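Local coordinates for protein putative triphosphoribosyl-dephospho-coA synthase (PDB 3H9P) that is of unknown function but belongs to the CitG family and may, as its relatives do, use ATP to make triphosphoribosyl-dephospho-CoA, at residues E143-R148 with A233-S238; F154-E159 with Y179-K184; K162-F167 with G171-E176. One frame throughout, in Å; residues are numbered along the deposited sequence.

Contact 1 (E143-R148 with A233-S238)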
loop_
_atom_site.group_PDB
_atom_site.type_symbol
_atom_site.label_atom_id
_atom_site.label_comp_id
_atom_site.label_asym_id
_atom_site.label_seq_id
_atom_site.Cartn_x
_atom_site.Cartn_y
_atom_site.Cartn_z
ATOM N N GLU A 143 -1.549 -0.423 8.636
ATOM C CA GLU A 143 -0.219 -0.980 8.919
ATOM C C GLU A 143 0.893 0.049 8.838
ATOM O O GLU A 143 2.002 -0.187 9.335
ATOM C CB GLU A 143 0.136 -2.130 7.970
ATOM C CG GLU A 143 0.446 -1.684 6.541
ATOM C CD GLU A 143 -0.746 -1.893 5.606
ATOM O OE1 GLU A 143 -1.901 -2.074 6.105
ATOM O OE2 GLU A 143 -0.524 -1.905 4.366
ATOM N N ASN A 144 0.612 1.160 8.161
ATOM C CA ASN A 144 1.594 2.226 7.971
ATOM C C ASN A 144 1.790 3.050 9.265
ATOM O O ASN A 144 1.057 4.004 9.547
ATOM C CB ASN A 144 1.176 3.102 6.774
ATOM C CG ASN A 144 2.261 4.066 6.338
ATOM O OD1 ASN A 144 3.134 4.434 7.119
ATOM N ND2 ASN A 144 2.177 4.523 5.096
ATOM N N LEU A 145 2.781 2.662 10.046
ATOM C CA LEU A 145 3.053 3.265 11.363
ATOM C C LEU A 145 3.469 4.742 11.316
ATOM O O LEU A 145 3.064 5.542 12.161
ATOM C CB LEU A 145 4.087 2.414 12.136
ATOM C CG LEU A 145 3.812 0.917 12.383
ATOM C CD1 LEU A 145 5.013 0.275 13.075
ATOM C CD2 LEU A 145 2.552 0.637 13.212
ATOM N N ILE A 146 4.231 5.145 10.310
ATOM C CA ILE A 146 4.715 6.534 10.273
ATOM C C ILE A 146 3.554 7.465 9.941
ATOM O O ILE A 146 3.439 8.556 10.536
ATOM C CB ILE A 146 5.927 6.697 9.307
ATOM C CG1 ILE A 146 7.176 6.097 9.949
ATOM C CG2 ILE A 146 6.187 8.173 8.865
ATOM C CD1 ILE A 146 8.221 5.609 8.903
ATOM N N ALA A 147 2.692 7.011 9.019
ATOM C CA ALA A 147 1.492 7.768 8.568
ATOM C C ALA A 147 0.566 8.088 9.737
ATOM O O ALA A 147 0.084 9.203 9.924
ATOM C CB ALA A 147 0.725 6.941 7.513
ATOM N N ARG A 148 0.342 7.045 10.511
ATOM C CA ARG A 148 -0.434 7.045 11.740
ATOM C C ARG A 148 0.139 7.964 12.845
ATOM O O ARG A 148 -0.623 8.639 13.521
ATOM C CB ARG A 148 -0.499 5.587 12.161
ATOM C CG ARG A 148 -0.796 5.235 13.596
ATOM C CD ARG A 148 -1.381 3.881 13.478
ATOM N NE ARG A 148 -0.875 2.931 14.433
ATOM C CZ ARG A 148 -0.893 1.626 14.228
ATOM N NH1 ARG A 148 -1.337 1.139 13.071
ATOM N NH2 ARG A 148 -0.443 0.816 15.172
ATOM N N ALA A 233 13.365 1.117 13.953
ATOM C CA ALA A 233 14.483 2.009 14.183
ATOM C C ALA A 233 14.087 3.482 13.939
ATOM O O ALA A 233 14.472 4.372 14.720
ATOM C CB ALA A 233 15.669 1.609 13.303
ATOM N N ASP A 234 13.317 3.739 12.889
ATOM C CA ASP A 234 12.754 5.086 12.662
ATOM C C ASP A 234 12.048 5.591 13.919
ATOM O O ASP A 234 12.343 6.698 14.392
ATOM C CB ASP A 234 11.799 5.127 11.442
ATOM C CG ASP A 234 12.542 4.913 10.093
ATOM O OD1 ASP A 234 13.769 5.122 10.067
ATOM O OD2 ASP A 234 11.923 4.558 9.049
ATOM N N LEU A 235 11.155 4.765 14.492
ATOM C CA LEU A 235 10.354 5.164 15.651
ATOM C C LEU A 235 11.202 5.268 16.901
ATOM O O LEU A 235 10.884 6.012 17.843
ATOM C CB LEU A 235 9.217 4.170 15.870
ATOM C CG LEU A 235 8.090 4.264 14.828
ATOM C CD1 LEU A 235 7.315 2.941 14.701
ATOM C CD2 LEU A 235 7.122 5.397 15.134
ATOM N N THR A 236 12.300 4.530 16.928
ATOM C CA THR A 236 13.180 4.617 18.072
ATOM C C THR A 236 13.841 6.013 18.076
ATOM O O THR A 236 14.015 6.638 19.116
ATOM C CB THR A 236 14.184 3.478 18.003
ATOM O OG1 THR A 236 13.440 2.274 18.104
ATOM C CG2 THR A 236 15.244 3.538 19.143
ATOM N N ALA A 237 14.154 6.506 16.892
ATOM C CA ALA A 237 14.810 7.786 16.744
ATOM C C ALA A 237 13.875 8.912 17.078
ATOM O O ALA A 237 14.287 9.872 17.706
ATOM C CB ALA A 237 15.352 7.954 15.297
ATOM N N SER A 238 12.632 8.839 16.632
ATOM C CA SER A 238 11.722 9.938 16.922
ATOM C C SER A 238 11.428 9.990 18.443
ATOM O O SER A 238 11.264 11.079 19.003
ATOM C CB SER A 238 10.446 9.827 16.091
ATOM O OG SER A 238 9.740 8.653 16.402
#

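Contact 2 (F154-E159 with Y179-K184)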
loop_
_atom_site.group_PDB
_atom_site.type_symbol
_atom_site.label_atom_id
_atom_site.label_comp_id
_atom_site.label_asym_id
_atom_site.label_seq_id
_atom_site.Cartn_x
_atom_site.Cartn_y
_atom_site.Cartn_z
ATOM N N PHE A 154 1.674 11.571 16.930
ATOM C CA PHE A 154 2.923 10.908 17.317
ATOM C C PHE A 154 2.794 10.040 18.593
ATOM O O PHE A 154 3.678 10.029 19.445
ATOM C CB PHE A 154 4.072 11.941 17.461
ATOM C CG PHE A 154 4.523 12.520 16.144
ATOM C CD1 PHE A 154 5.547 11.910 15.413
ATOM C CD2 PHE A 154 3.911 13.649 15.632
ATOM C CE1 PHE A 154 5.933 12.406 14.204
ATOM C CE2 PHE A 154 4.303 14.176 14.413
ATOM C CZ PHE A 154 5.328 13.547 13.681
ATOM N N LYS A 155 1.708 9.295 18.699
ATOM C CA LYS A 155 1.457 8.468 19.892
ATOM C C LYS A 155 2.525 7.383 20.165
ATOM O O LYS A 155 2.902 7.170 21.307
ATOM C CB LYS A 155 0.058 7.888 19.859
ATOM C CG LYS A 155 -0.999 8.932 20.281
ATOM C CD LYS A 155 -2.361 8.669 19.637
ATOM C CE LYS A 155 -3.107 7.486 20.253
ATOM N NZ LYS A 155 -4.304 7.061 19.412
ATOM N N ILE A 156 3.023 6.714 19.141
ATOM C CA ILE A 156 4.108 5.761 19.361
ATOM C C ILE A 156 5.408 6.421 19.863
ATOM O O ILE A 156 6.040 5.942 20.790
ATOM C CB ILE A 156 4.352 4.912 18.101
ATOM C CG1 ILE A 156 3.059 4.139 17.778
ATOM C CG2 ILE A 156 5.502 3.956 18.328
ATOM C CD1 ILE A 156 2.880 3.692 16.281
ATOM N N SER A 157 5.769 7.557 19.301
ATOM C CA SER A 157 6.981 8.238 19.682
ATOM C C SER A 157 6.975 8.701 21.134
ATOM O O SER A 157 7.991 8.594 21.828
ATOM C CB SER A 157 7.208 9.437 18.739
ATOM O OG SER A 157 7.307 8.955 17.404
ATOM N N ILE A 158 5.843 9.241 21.561
ATOM C CA ILE A 158 5.594 9.672 22.952
ATOM C C ILE A 158 5.688 8.517 23.946
ATOM O O ILE A 158 6.351 8.639 24.979
ATOM C CB ILE A 158 4.189 10.344 23.092
ATOM C CG1 ILE A 158 4.191 11.669 22.343
ATOM C CG2 ILE A 158 3.770 10.555 24.591
ATOM C CD1 ILE A 158 2.807 12.196 22.028
ATOM N N GLU A 159 5.062 7.400 23.608
ATOM C CA GLU A 159 5.118 6.178 24.421
ATOM C C GLU A 159 6.559 5.674 24.494
ATOM O O GLU A 159 7.023 5.267 25.559
ATOM C CB GLU A 159 4.170 5.089 23.844
ATOM C CG GLU A 159 4.470 3.682 24.313
ATOM C CD GLU A 159 3.870 2.583 23.438
ATOM O OE1 GLU A 159 3.328 2.863 22.322
ATOM O OE2 GLU A 159 3.956 1.400 23.873
ATOM N N TYR A 179 13.828 -3.115 21.171
ATOM C CA TYR A 179 13.195 -4.442 21.242
ATOM C C TYR A 179 11.730 -4.396 21.675
ATOM O O TYR A 179 10.885 -5.146 21.143
ATOM C CB TYR A 179 14.054 -5.480 21.985
ATOM C CG TYR A 179 15.309 -5.835 21.184
ATOM C CD1 TYR A 179 15.292 -6.862 20.233
ATOM C CD2 TYR A 179 16.496 -5.121 21.356
ATOM C CE1 TYR A 179 16.425 -7.184 19.486
ATOM C CE2 TYR A 179 17.645 -5.438 20.614
ATOM C CZ TYR A 179 17.592 -6.467 19.668
ATOM O OH TYR A 179 18.715 -6.785 18.916
ATOM N N HIS A 180 11.421 -3.467 22.584
ATOM C CA HIS A 180 10.052 -3.144 22.913
ATOM C C HIS A 180 9.222 -2.807 21.672
ATOM O O HIS A 180 8.132 -3.358 21.491
ATOM C CB HIS A 180 10.040 -1.959 23.837
ATOM C CG HIS A 180 8.678 -1.556 24.284
ATOM N ND1 HIS A 180 7.953 -2.288 25.207
ATOM C CD2 HIS A 180 7.920 -0.474 23.974
ATOM C CE1 HIS A 180 6.806 -1.674 25.446
ATOM N NE2 HIS A 180 6.758 -0.576 24.709
ATOM N N LEU A 181 9.699 -1.863 20.846
ATOM C CA LEU A 181 8.917 -1.484 19.663
ATOM C C LEU A 181 8.881 -2.666 18.676
ATOM O O LEU A 181 7.836 -2.969 18.091
ATOM C CB LEU A 181 9.441 -0.196 19.019
ATOM C CG LEU A 181 9.426 1.071 19.899
ATOM C CD1 LEU A 181 10.162 2.299 19.279
ATOM C CD2 LEU A 181 8.021 1.433 20.246
ATOM N N LEU A 182 10.007 -3.361 18.537
ATOM C CA LEU A 182 10.062 -4.547 17.696
ATOM C C LEU A 182 9.005 -5.610 18.097
ATOM O O LEU A 182 8.352 -6.213 17.223
ATOM C CB LEU A 182 11.485 -5.136 17.685
ATOM C CG LEU A 182 11.879 -6.078 16.531
ATOM C CD1 LEU A 182 11.862 -5.367 15.141
ATOM C CD2 LEU A 182 13.224 -6.717 16.808
ATOM N N SER A 183 8.793 -5.831 19.392
ATOM C CA SER A 183 7.746 -6.813 19.779
ATOM C C SER A 183 6.292 -6.332 19.719
ATOM O O SER A 183 5.372 -7.109 19.982
ATOM C CB SER A 183 8.020 -7.562 21.109
ATOM O OG SER A 183 9.116 -7.063 21.828
ATOM N N LYS A 184 6.069 -5.085 19.359
ATOM C CA LYS A 184 4.747 -4.518 19.525
ATOM C C LYS A 184 4.134 -4.200 18.167
ATOM O O LYS A 184 2.932 -4.312 17.968
ATOM C CB LYS A 184 4.865 -3.258 20.391
ATOM C CG LYS A 184 3.597 -2.731 20.960
ATOM C CD LYS A 184 3.902 -1.472 21.747
ATOM C CE LYS A 184 2.700 -0.962 22.484
ATOM N NZ LYS A 184 2.776 -1.450 23.874
#

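Contact 3 (K162-F167 with G171-E176)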
loop_
_atom_site.group_PDB
_atom_site.type_symbol
_atom_site.label_atom_id
_atom_site.label_comp_id
_atom_site.label_asym_id
_atom_site.label_seq_id
_atom_site.Cartn_x
_atom_site.Cartn_y
_atom_site.Cartn_z
ATOM N N LYS A 162 8.448 8.152 26.877
ATOM C CA LYS A 162 8.161 7.769 28.246
ATOM C C LYS A 162 8.916 6.488 28.661
ATOM O O LYS A 162 9.388 6.392 29.787
ATOM C CB LYS A 162 6.667 7.607 28.425
ATOM C CG LYS A 162 5.861 8.886 28.199
ATOM C CD LYS A 162 4.358 8.613 28.429
ATOM C CE LYS A 162 3.582 9.901 28.625
ATOM N NZ LYS A 162 2.130 9.767 28.261
ATOM N N PHE A 163 9.059 5.527 27.753
ATOM C CA PHE A 163 9.794 4.309 28.052
ATOM C C PHE A 163 11.247 4.654 28.429
ATOM O O PHE A 163 11.750 4.227 29.480
ATOM C CB PHE A 163 9.733 3.395 26.835
ATOM C CG PHE A 163 10.318 2.004 27.036
ATOM C CD1 PHE A 163 9.498 0.933 27.373
ATOM C CD2 PHE A 163 11.665 1.762 26.786
ATOM C CE1 PHE A 163 10.017 -0.364 27.512
ATOM C CE2 PHE A 163 12.209 0.484 26.929
ATOM C CZ PHE A 163 11.382 -0.593 27.282
ATOM N N LEU A 164 11.903 5.437 27.569
ATOM C CA LEU A 164 13.290 5.896 27.762
ATOM C C LEU A 164 13.457 6.674 29.040
ATOM O O LEU A 164 14.378 6.404 29.827
ATOM C CB LEU A 164 13.755 6.771 26.592
ATOM C CG LEU A 164 13.984 6.093 25.232
ATOM C CD1 LEU A 164 14.109 7.144 24.098
ATOM C CD2 LEU A 164 15.186 5.059 25.230
ATOM N N LEU A 165 12.567 7.649 29.238
ATOM C CA LEU A 165 12.598 8.466 30.430
ATOM C C LEU A 165 12.518 7.632 31.705
ATOM O O LEU A 165 13.195 7.964 32.661
ATOM C CB LEU A 165 11.504 9.537 30.417
ATOM C CG LEU A 165 11.553 10.644 29.352
ATOM C CD1 LEU A 165 10.465 11.640 29.715
ATOM C CD2 LEU A 165 12.935 11.324 29.263
ATOM N N SER A 166 11.724 6.556 31.738
ATOM C CA SER A 166 11.690 5.746 32.976
ATOM C C SER A 166 12.970 4.968 33.168
ATOM O O SER A 166 13.264 4.509 34.262
ATOM C CB SER A 166 10.461 4.837 33.086
ATOM O OG SER A 166 10.377 3.950 32.005
ATOM N N PHE A 167 13.765 4.885 32.111
ATOM C CA PHE A 167 14.992 4.107 32.142
ATOM C C PHE A 167 16.181 4.881 32.674
ATOM O O PHE A 167 16.803 4.457 33.643
ATOM C CB PHE A 167 15.325 3.593 30.753
ATOM C CG PHE A 167 15.401 2.121 30.665
ATOM C CD1 PHE A 167 14.343 1.401 30.126
ATOM C CD2 PHE A 167 16.518 1.446 31.129
ATOM C CE1 PHE A 167 14.396 0.031 30.059
ATOM C CE2 PHE A 167 16.579 0.065 31.068
ATOM C CZ PHE A 167 15.518 -0.638 30.530
ATOM N N GLY A 171 22.709 4.096 26.449
ATOM C CA GLY A 171 22.517 3.313 25.225
ATOM C C GLY A 171 21.638 2.096 25.486
ATOM O O GLY A 171 20.803 1.757 24.660
ATOM N N LYS A 172 21.834 1.465 26.647
ATOM C CA LYS A 172 21.001 0.375 27.175
ATOM C C LYS A 172 19.504 0.634 27.048
ATOM O O LYS A 172 18.765 -0.206 26.527
ATOM C CB LYS A 172 21.364 0.128 28.651
ATOM C CG LYS A 172 20.417 -0.785 29.448
ATOM C CD LYS A 172 20.785 -2.237 29.256
ATOM C CE LYS A 172 20.092 -3.126 30.273
ATOM N NZ LYS A 172 18.643 -3.295 29.955
ATOM N N ALA A 173 19.062 1.797 27.518
ATOM C CA ALA A 173 17.669 2.176 27.396
ATOM C C ALA A 173 17.232 2.185 25.933
ATOM O O ALA A 173 16.106 1.769 25.621
ATOM C CB ALA A 173 17.416 3.537 28.024
ATOM N N VAL A 174 18.098 2.677 25.048
ATOM C CA VAL A 174 17.742 2.795 23.627
ATOM C C VAL A 174 17.551 1.406 23.014
ATOM O O VAL A 174 16.616 1.196 22.231
ATOM C CB VAL A 174 18.775 3.610 22.796
ATOM C CG1 VAL A 174 18.467 3.494 21.293
ATOM C CG2 VAL A 174 18.754 5.068 23.197
ATOM N N VAL A 175 18.424 0.467 23.392
ATOM C CA VAL A 175 18.280 -0.930 23.002
ATOM C C VAL A 175 16.977 -1.494 23.553
ATOM O O VAL A 175 16.149 -2.025 22.806
ATOM C CB VAL A 175 19.447 -1.790 23.528
ATOM C CG1 VAL A 175 19.289 -3.242 23.076
ATOM C CG2 VAL A 175 20.757 -1.215 23.048
ATOM N N GLU A 176 16.779 -1.381 24.859
ATOM C CA GLU A 176 15.522 -1.848 25.396
ATOM C C GLU A 176 14.335 -1.242 24.639
ATOM O O GLU A 176 13.414 -1.970 24.307
ATOM C CB GLU A 176 15.417 -1.698 26.913
ATOM C CG GLU A 176 16.447 -2.537 27.698
ATOM C CD GLU A 176 16.600 -3.993 27.229
ATOM O OE1 GLU A 176 15.638 -4.614 26.760
ATOM O OE2 GLU A 176 17.709 -4.536 27.337
#

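Contact 1 (E143-R148 with A233-S238)
Leu145 has two tasks: its CD1 meets Leu235 across the contact, while its other methyl, CD2, rests on one face of the Arg148 guanidinium within its own segment, 3.5 Å above the plane and shifted toward the rim. The second flat group is the carboxylate of Asp234, whose OD2 faces Ile146 CD1 at 3.9 Å, a van der Waals approach of a methyl to an oxygen.

The apolar centre is a single methyl pair, Leu145 CD1 against Leu235 CD1 at 3.9 Å, with the two leucine side chains crossing at about a right angle. Leu235 CD1 also reaches back to the CB of Leu145 (4.2 Å), so one branch end lies against both the root and the tip of its partner. Ile146 adds a second, separate touch: with CG1 set opposite the carbonyl carbon (chi1 -74°), its longer branch carries CD1 to Asp234. Leucine and isoleucine suit these places because branched, flexible tips can bridge backbones whose nearest CA atoms, those of Ile146 and Leu235, are 7.9 Å apart.

Helix 145-151 starts at this point, and Asn144 caps it. Asn144 OD1 accepts from Ala147 N at 3.2 Å over an almost straight N-H path (163°), although the donor stands well above the amide plane. Leu62 and Leu63 of helix 58-68 continue the packing round Ile146, Phe185 touches Leu145, and Phe16 of helix 13-21 lies against Asp234.

No hydrogen bond or salt bridge crosses between 143-148 and 233-238. Near the centre of this all-helical chain, dispersion and the exclusion of water act through the leucine pair, and Ile146 adds plain van der Waals contact with Asp234; hydrogen bonds run within each segment or outward, as from Ser238 to Ser157.

Contact 2 (F154-E159 with Y179-K184)
Ile156 is the first residue of 154-159 to touch 179-184, in the opening turn of helix 155-167. Its short branch does the work: Ile156 CG2 meets Leu181 CD2 at 4.0 Å, the two side chains passing at a slant. Beta-branched isoleucine suits the site, since it puts a methyl close to the backbone, where Leu181 can meet it.

Ser157 turns its CB from this partner, and its OG bonds to Glu149 and Ser238. Just short of a full turn beyond Ile156, Glu159 points back across the gap. With CG opposite its own backbone N (chi1 161°) and an extended chain, its carboxylate reaches Lys184, the two chains coming from opposite directions. Glu159 OE2 forms a salt bridge with Lys184 NZ at 3.1 Å, but Lys184 CE is equally near that oxygen, so the exact pose of the lysine tip is doubtful. Glu159 OE2 also lies at the edge of the His180 ring, near its plane and 3.5 Å from His180 NE2. Replacing Glu159 with an alanine would probably leave the Lys184 ammonium without its carboxylate mate and free to swing, and His180 NE2 without its acidic neighbour.

The contact thus grades from an apolar inner side to a charged outer one. Helix 230-246 backs the inner side, with Leu235 on Ile156 and Ile232 on Leu181, while helix 196-208 packs against Leu182 and Ser183.

Contact 3 (K162-F167 with G171-E176)
Phe167 leans over the first turns of helix 171-182 and makes contact along its whole length. Phe167 CB abuts Ala173 CB at 3.4 Å, a tight meeting of two small carbons. Phe167 CG follows, 3.6 Å from Ala173 CB. Ala173 CA lies over one face of the Phe167 ring, 4.2 Å from the centroid and 19° off the normal, a CH-pi contact; the small alanine side chain lets the ring lie close to the helix backbone. Farther out, CE1 approaches Glu176 CB, and Phe167 CZ at the tip comes to 3.5 Å from Glu176 CG. CE2 looks toward Lys172 NZ at a looser distance. A chi1 of -121°, away from the usual staggered positions, swings the ring to this place and suggests some strain.

Two more side chains deepen the join. Leu164 CD2 reaches Ala173 O (3.4 Å) and onward to Val174 CG2, while Phe163 CE2 comes within 3.6 Å of Glu176 C, the ring edge taking in Glu176 CB. Leu164 and Ala173 also pack on Trp248, near the chain's end.

Lys172 folds over at chi2 and chi4 so that Lys172 NZ pairs with Glu176 OE2 at 3.0 Å, one turn on, entering from above the carboxylate plane. Arg215 forms a second salt bridge to that oxygen.

The two helices make a roughly antiparallel hairpin, joined by a very short turn; the axes of 162-167 and 171-176 run 144° apart in direction. Across it there is no hydrogen bond: aromatic and aliphatic carbons hold the arms together, while the aliphatic part of Glu176 serves Phe167 and its charged end is gripped by two cations, which would probably stabilise the carboxylate as an anion.

The three contacts sit one within another along the chain. The short hairpin of contact 3 lies inside contact 2, and both fall in the span between the two segments of contact 1. Contacts 2 and 3 join the same pair, helices 155-167 and 171-182, at two levels, with centres about 11 Å apart; between them the rings of Phe163 and His180 stack. Contact 1 lies about 8 Å from contact 2 and about 17 Å from contact 3, centre to centre. Helix 230-246 ties them: Ser238 OG probably bonds to Ser157 OG (2.6 Å), and Thr236 reaches Val174. The late helix thus packs against the hairpin, linking the buried interior at contact 1 with the more exposed turn at contact 3.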